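Long-range contacts in hypothetical protein (Trypanosoma cruzi, PDB 1YZV), which is of unknown function but belongs to the isochorismatase superfamily of alpha/beta proteins and is putatively a ribonuclease: residues K14-C19 with D186-T191; T21-C26 with A59-I64; I140-C145 with C168-S173. All blocks are in the same frame, centred on the assembly; numbering follows the deposited sequence.

Contact 1: residues K14-C19 with D186-T191; sequences KHYGSC and DPVFKT
His15 and Tyr16 both reach Asp186, although their side chains leave the backbone differently: the imidazole is anti to its own N (chi1 -171°), whereas the phenol of Tyr16 is wedged between N and carbonyl carbon (chi1 65°). His15 CE1 lies over one face of the Tyr16 ring, towards its rim. His15 NE2 donates to Asp186 OD2 at 2.8 Å, in the plane of the imidazole but from above that of the carboxylate, and the bond is bent, with 138° at the hydrogen. Tyr16 OH donates to the syn lone pair of Asp186 OD1 at 2.6 Å. On its anti side, tilted from the carboxylate plane, the same OD1 accepts Val188 N at 3.0 Å, a capping bond in the turn that leads into helix 189-197, so the aspartate ties the loop before strand 20-26 to the start of the last helix. His15 ND1 accepts the amide of Gly17 at 3.1 Å, and with both ring nitrogens engaged the imidazole's rotation is fixed. Beside these bonds, Val188 CG2 packs obliquely on Tyr16 CE2 at 3.6 Å. Leu56 and Leu181 touch both Tyr16 and Val188, while the ring of His60 meets Tyr16 edge-to-face.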
# COMPACT_ATOMS: atom_id res chain seq x y z
N LYS A 14 -2.54 21.26 9.14
CA LYS A 14 -2.33 22.71 9.03
C LYS A 14 -1.44 23.17 10.18
O LYS A 14 -1.28 22.48 11.23
CB LYS A 14 -3.67 23.45 9.10
CG LYS A 14 -4.59 23.19 7.90
CD LYS A 14 -5.88 24.00 7.95
CE LYS A 14 -6.75 23.76 6.71
NZ LYS A 14 -8.13 24.34 6.85
N HIS A 15 -0.85 24.34 9.96
CA HIS A 15 -0.06 25.00 10.97
C HIS A 15 -0.92 25.23 12.20
O HIS A 15 -2.14 25.52 12.07
CB HIS A 15 0.47 26.34 10.43
CG HIS A 15 1.46 26.98 11.32
ND1 HIS A 15 1.09 27.69 12.45
CD2 HIS A 15 2.81 26.97 11.31
CE1 HIS A 15 2.18 28.09 13.09
NE2 HIS A 15 3.24 27.62 12.44
N TYR A 16 -0.30 25.09 13.37
CA TYR A 16 -1.03 25.14 14.61
C TYR A 16 -1.87 26.39 14.81
O TYR A 16 -2.87 26.33 15.56
CB TYR A 16 -0.12 24.93 15.83
CG TYR A 16 0.91 26.01 16.08
CD1 TYR A 16 0.57 27.19 16.73
CD2 TYR A 16 2.23 25.82 15.71
CE1 TYR A 16 1.51 28.21 16.95
CE2 TYR A 16 3.20 26.80 15.96
CZ TYR A 16 2.84 27.99 16.64
OH TYR A 16 3.79 28.98 16.84
N GLY A 17 -1.48 27.51 14.21
CA GLY A 17 -2.31 28.71 14.33
C GLY A 17 -3.52 28.78 13.42
O GLY A 17 -4.36 29.66 13.54
N SER A 18 -3.57 27.92 12.42
CA SER A 18 -4.63 27.91 11.44
C SER A 18 -5.98 27.41 12.02
O SER A 18 -7.05 27.72 11.54
CB SER A 18 -4.16 27.01 10.29
OG SER A 18 -4.84 27.28 9.10
N CYS A 19 -5.89 26.48 12.94
CA CYS A 19 -7.05 25.83 13.51
C CYS A 19 -6.56 25.23 14.81
O CYS A 19 -5.35 25.23 15.08
CB CYS A 19 -7.58 24.75 12.57
SG CYS A 19 -6.41 23.38 12.19
N ASP A 186 9.63 29.55 13.22
CA ASP A 186 8.42 29.66 14.01
C ASP A 186 8.73 29.95 15.49
O ASP A 186 9.67 29.38 16.06
CB ASP A 186 7.55 28.41 13.89
CG ASP A 186 6.21 28.58 14.59
OD1 ASP A 186 6.14 28.39 15.83
OD2 ASP A 186 5.23 28.85 13.89
N PRO A 187 8.00 30.91 16.09
CA PRO A 187 8.29 31.25 17.51
C PRO A 187 8.39 30.05 18.50
O PRO A 187 9.02 30.22 19.53
CB PRO A 187 7.11 32.14 17.92
CG PRO A 187 6.58 32.70 16.64
CD PRO A 187 6.85 31.65 15.58
N VAL A 188 7.64 28.96 18.31
CA VAL A 188 7.72 27.83 19.25
C VAL A 188 8.79 26.80 18.90
O VAL A 188 9.00 25.86 19.67
CB VAL A 188 6.35 27.08 19.50
CG1 VAL A 188 5.28 28.02 19.93
CG2 VAL A 188 5.86 26.36 18.29
N PHE A 189 9.44 26.91 17.73
CA PHE A 189 10.41 25.89 17.36
C PHE A 189 11.49 25.62 18.42
O PHE A 189 11.80 24.45 18.76
CB PHE A 189 11.09 26.21 16.03
CG PHE A 189 11.99 25.12 15.57
CD1 PHE A 189 11.47 23.99 14.96
CD2 PHE A 189 13.36 25.24 15.70
CE1 PHE A 189 12.33 22.96 14.55
CE2 PHE A 189 14.18 24.23 15.32
CZ PHE A 189 13.66 23.10 14.70
N LYS A 190 12.09 26.69 18.91
CA LYS A 190 13.14 26.55 19.93
C LYS A 190 12.65 25.83 21.16
O LYS A 190 13.36 25.01 21.75
CB LYS A 190 13.70 27.92 20.30
CG LYS A 190 14.81 27.88 21.33
CD LYS A 190 16.16 27.58 20.66
CE LYS A 190 17.33 27.59 21.68
NZ LYS A 190 18.61 27.49 20.92
N THR A 191 11.38 26.06 21.50
CA THR A 191 10.80 25.36 22.63
C THR A 191 10.55 23.87 22.37
O THR A 191 10.67 23.08 23.27
CB THR A 191 9.47 26.03 23.06
OG1 THR A 191 9.71 27.41 23.36
CG2 THR A 191 8.93 25.37 24.28

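Contact 2: residues T21-C26 with A59-I64; sequences TAFFCC and AHSVYI
Phe23 is held through both its N-H and its carbonyl: its N donates to Val62 O at 2.8 Å, and its O accepts Ile64 N at the same distance, each bond running nearly along the C=O axis. Thr21 N to His60 O, Val62 N to Thr21 O and Cys25 N to Ile64 O extend the ladder in both directions. Thr21 N, at the start of the ladder, approaches from 35° above the carbonyl plane of His60, whose oxygen also accepts from a water that is hydrogen-bonded to Thr21 OG1.

These are neighbouring parallel strands, their axes 4.7 Å apart and 16° from parallel, the second and third strands of the six-stranded parallel sheet of the isochorismatase fold, counted from 87-91; helix 39-56 makes the crossover between them. On one face Ala22 CB meets Val62 CG1 at 3.6 Å, and the Phe24 ring lies alongside Ile64, pointing the same way, with Phe24 CE1 3.5 Å from Ile64 CD1. On the other, with OG turned opposite the backbone N (chi1 -178°), Ser61 reaches the edge of the Phe23 ring, its OG lying 3.2 Å from Phe23 CE2, and is hydrogen-bonded to His53. Tyr63 lays its ring obliquely against the CB atoms of Phe23 and Cys25.

Further out, Tyr63 OH is held by the carbonyl of Ala46, and Thr21 OG1 by Gln112. The Phe23 ring meets that of Phe49, while Thr127 of helix 120-133 touches Phe24 on the opposite face of the sheet. Strand 110-118 bonds to the backbones of Ala22 and Phe24.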
# COMPACT_ATOMS: atom_id res chain seq x y z
N THR A 21 -5.96 21.97 17.29
CA THR A 21 -5.60 20.55 17.15
C THR A 21 -5.90 19.81 18.46
O THR A 21 -5.58 20.34 19.52
CB THR A 21 -4.06 20.41 16.87
OG1 THR A 21 -3.75 21.18 15.72
CG2 THR A 21 -3.66 18.98 16.60
N ALA A 22 -6.56 18.65 18.37
CA ALA A 22 -6.81 17.80 19.57
C ALA A 22 -5.85 16.63 19.52
O ALA A 22 -5.66 16.00 18.47
CB ALA A 22 -8.25 17.30 19.59
N PHE A 23 -5.22 16.37 20.65
CA PHE A 23 -4.38 15.23 20.82
C PHE A 23 -5.22 14.18 21.56
O PHE A 23 -5.60 14.36 22.72
CB PHE A 23 -3.11 15.62 21.59
CG PHE A 23 -2.18 16.49 20.80
CD1 PHE A 23 -1.22 15.92 19.96
CD2 PHE A 23 -2.25 17.86 20.90
CE1 PHE A 23 -0.43 16.72 19.18
CE2 PHE A 23 -1.53 18.66 20.02
CZ PHE A 23 -0.58 18.10 19.21
N PHE A 24 -5.53 13.10 20.85
CA PHE A 24 -6.31 11.98 21.39
C PHE A 24 -5.41 10.82 21.80
O PHE A 24 -4.92 10.07 20.95
CB PHE A 24 -7.30 11.46 20.38
CG PHE A 24 -8.61 12.23 20.30
CD1 PHE A 24 -8.69 13.56 20.65
CD2 PHE A 24 -9.77 11.59 19.88
CE1 PHE A 24 -9.91 14.21 20.65
CE2 PHE A 24 -10.98 12.23 19.84
CZ PHE A 24 -11.05 13.56 20.20
N CYS A 25 -5.27 10.67 23.11
CA CYS A 25 -4.48 9.63 23.76
C CYS A 25 -5.41 8.48 24.18
O CYS A 25 -6.14 8.56 25.16
CB CYS A 25 -3.80 10.25 24.98
SG CYS A 25 -2.76 9.15 25.94
N CYS A 26 -5.42 7.45 23.37
CA CYS A 26 -6.37 6.34 23.47
C CYS A 26 -5.88 5.24 24.40
O CYS A 26 -5.03 4.45 24.02
CB CYS A 26 -6.58 5.75 22.08
SG CYS A 26 -8.07 4.91 21.83
N ALA A 59 -4.76 28.06 23.40
CA ALA A 59 -5.25 28.67 22.16
C ALA A 59 -5.25 27.71 20.99
O ALA A 59 -6.09 27.81 20.12
CB ALA A 59 -4.43 29.91 21.82
N HIS A 60 -4.34 26.75 20.98
CA HIS A 60 -4.10 25.97 19.78
C HIS A 60 -4.21 24.46 19.96
O HIS A 60 -4.20 23.72 18.96
CB HIS A 60 -2.73 26.30 19.24
CG HIS A 60 -2.53 27.76 18.98
ND1 HIS A 60 -3.32 28.48 18.10
CD2 HIS A 60 -1.57 28.62 19.41
CE1 HIS A 60 -2.90 29.73 18.06
NE2 HIS A 60 -1.81 29.84 18.81
N SER A 61 -4.33 24.00 21.20
CA SER A 61 -4.21 22.58 21.50
C SER A 61 -5.11 22.19 22.65
O SER A 61 -5.15 22.92 23.66
CB SER A 61 -2.74 22.22 21.81
OG SER A 61 -2.58 20.84 22.05
N VAL A 62 -5.72 20.99 22.53
CA VAL A 62 -6.46 20.33 23.58
C VAL A 62 -5.99 18.88 23.67
O VAL A 62 -5.64 18.28 22.66
CB VAL A 62 -8.00 20.44 23.38
CG1 VAL A 62 -8.43 19.81 22.10
CG2 VAL A 62 -8.77 19.85 24.59
N TYR A 63 -5.81 18.39 24.90
CA TYR A 63 -5.26 17.04 25.15
C TYR A 63 -6.34 16.22 25.85
O TYR A 63 -6.68 16.48 27.03
CB TYR A 63 -3.99 17.16 26.02
CG TYR A 63 -3.05 15.99 25.99
CD1 TYR A 63 -3.31 14.83 26.74
CD2 TYR A 63 -1.89 16.02 25.21
CE1 TYR A 63 -2.48 13.73 26.69
CE2 TYR A 63 -1.02 14.91 25.20
CZ TYR A 63 -1.32 13.79 25.97
OH TYR A 63 -0.47 12.70 25.96
N ILE A 64 -6.82 15.20 25.14
CA ILE A 64 -7.91 14.34 25.53
C ILE A 64 -7.45 12.91 25.73
O ILE A 64 -6.80 12.31 24.86
CB ILE A 64 -9.05 14.39 24.45
CG1 ILE A 64 -9.40 15.85 24.24
CG2 ILE A 64 -10.21 13.46 24.83
CD1 ILE A 64 -10.59 16.11 23.50
O HOH W 1 -3.35 23.75 16.39

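Contact 3: residues I140-C145 with C168-S173; sequences IAVDGC and CYISTS
Backbone hydrogen bonds zip Ile140-Val142 to Tyr169-Ser171 in parallel register. Ile140 N donates to Tyr169 O, Ser171 N returns to Ile140 O, and Val142 N closes the series on Ser171 O at 2.9 Å. After this bond the chain turns a corner through two overlapping type I turns, Ala141-Gly144 and Val142-Cys145.

Side-chain polar contacts take over there. Asp143, its carboxylate held between backbone N and carbonyl carbon (chi1 57°), grips Ser173 with both oxygens: OD1 accepts Ser173 N at 2.8 Å on its syn side, and OD2 takes Ser173 OG at 2.6 Å through its syn lone pair. Thr172 is at the N-cap position of helix 173-181 and Ser173 N is the first helical amide, so the carboxylate meets the amino end of that helix, where the helix dipole would be expected to stabilise a negative charge. Outside the pair, OD2 is also bonded to His200, and Ser173 OG to Arg48.

Strand 137-146, helix 150-161 and strand 168-171 form a beta-alpha-beta unit of the parallel sheet, with 168-171 as its outermost strand on this side within the chain. Ile140 and Ile170 share one face of the sheet, where Met160 of helix 150-161 covers both. Cys168 SG lies 4.3 Å from Ile140 CG1. Beside the corner, Val142 CB rests on Ile170 CG2 at 3.6 Å, and Val142 lies alongside Thr172, with Val142 CG1 3.9 Å from Thr172 CG2.

Contacts between subunits occur at the same place: Thr155 of the second subunit packs on Val142, Ile170 and Thr172, and Asp152 of that subunit is hydrogen-bonded to Thr172 OG1.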
# COMPACT_ATOMS: atom_id res chain seq x y z
N ILE A 140 -2.84 9.49 12.34
CA ILE A 140 -2.44 8.46 13.25
C ILE A 140 -0.90 8.62 13.47
O ILE A 140 -0.15 8.61 12.52
CB ILE A 140 -2.77 7.04 12.71
CG1 ILE A 140 -4.21 6.94 12.21
CG2 ILE A 140 -2.44 5.96 13.71
CD1 ILE A 140 -5.22 7.21 13.25
N ALA A 141 -0.46 8.62 14.73
CA ALA A 141 0.99 8.56 15.01
C ALA A 141 1.35 7.11 15.22
O ALA A 141 1.23 6.59 16.33
CB ALA A 141 1.35 9.37 16.26
N VAL A 142 1.75 6.44 14.15
CA VAL A 142 1.94 4.99 14.21
C VAL A 142 2.94 4.52 15.27
O VAL A 142 2.80 3.41 15.84
CB VAL A 142 2.29 4.40 12.78
CG1 VAL A 142 3.61 4.88 12.22
CG2 VAL A 142 2.25 2.84 12.78
N ASP A 143 3.99 5.33 15.48
CA ASP A 143 5.03 5.02 16.48
C ASP A 143 4.54 5.07 17.92
O ASP A 143 5.20 4.51 18.79
CB ASP A 143 6.32 5.91 16.31
CG ASP A 143 6.06 7.45 16.38
OD1 ASP A 143 5.05 7.91 15.82
OD2 ASP A 143 6.95 8.21 16.89
N GLY A 144 3.33 5.59 18.13
CA GLY A 144 2.65 5.62 19.43
C GLY A 144 1.40 4.72 19.49
O GLY A 144 0.55 4.87 20.37
N CYS A 145 1.26 3.85 18.49
CA CYS A 145 0.18 2.85 18.41
C CYS A 145 0.69 1.44 18.59
O CYS A 145 1.81 1.11 18.20
CB CYS A 145 -0.59 2.94 17.07
SG CYS A 145 -1.49 4.43 16.83
N CYS A 168 -7.94 10.83 6.61
CA CYS A 168 -7.22 10.10 7.62
C CYS A 168 -5.93 9.62 6.98
O CYS A 168 -5.97 8.96 5.95
CB CYS A 168 -8.01 8.88 8.07
SG CYS A 168 -7.09 7.74 9.13
N TYR A 169 -4.80 10.00 7.55
CA TYR A 169 -3.54 9.37 7.16
C TYR A 169 -2.62 9.01 8.32
O TYR A 169 -2.88 9.34 9.50
CB TYR A 169 -2.80 10.26 6.22
CG TYR A 169 -2.34 11.52 6.85
CD1 TYR A 169 -3.13 12.66 6.78
CD2 TYR A 169 -0.97 11.68 7.23
CE1 TYR A 169 -2.67 13.86 7.30
CE2 TYR A 169 -0.50 12.87 7.75
CZ TYR A 169 -1.38 13.96 7.85
OH TYR A 169 -0.92 15.21 8.28
N ILE A 170 -1.61 8.23 7.99
CA ILE A 170 -0.73 7.68 9.01
C ILE A 170 0.61 8.36 8.89
O ILE A 170 1.23 8.37 7.78
CB ILE A 170 -0.53 6.16 8.83
CG1 ILE A 170 -1.87 5.47 8.73
CG2 ILE A 170 0.38 5.61 9.92
CD1 ILE A 170 -2.57 5.49 9.90
N SER A 171 1.10 8.83 10.02
CA SER A 171 2.38 9.53 10.09
C SER A 171 3.12 9.09 11.36
O SER A 171 2.82 8.02 11.92
CB SER A 171 2.14 11.06 10.03
OG SER A 171 3.34 11.78 9.78
N THR A 172 4.22 9.76 11.66
CA THR A 172 4.98 9.49 12.91
C THR A 172 5.01 10.76 13.73
O THR A 172 4.96 11.85 13.19
CB THR A 172 6.41 8.99 12.63
OG1 THR A 172 7.10 9.93 11.83
CG2 THR A 172 6.39 7.63 11.94
N SER A 173 5.27 10.63 15.04
CA SER A 173 5.27 11.79 15.95
C SER A 173 6.23 12.90 15.53
O SER A 173 5.89 14.10 15.56
CB SER A 173 5.51 11.32 17.41
OG SER A 173 6.81 10.70 17.59

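How the contacts relate
Contacts 2 and 3 belong to the same parallel sheet, joining its first two strands and its last two respectively, with strand 110-118 between the pairs. Their centres are 15 Å apart, on opposite sides of the chain's centre, and their nearest atoms about 7 Å. Contact 1 lies at the surface and joins the N-terminal loop to the start of the last helix, bracketing the other two in sequence. It touches contact 2 through Tyr16 O and His60 ND1, 3.4 Å apart, but comes no nearer than about 6 Å to contact 3. Helix 39-56 links all three: Leu56 touches contact 1, while Phe49 packs on Phe23 of contact 2 and on Ala141 and Ser173 of contact 3.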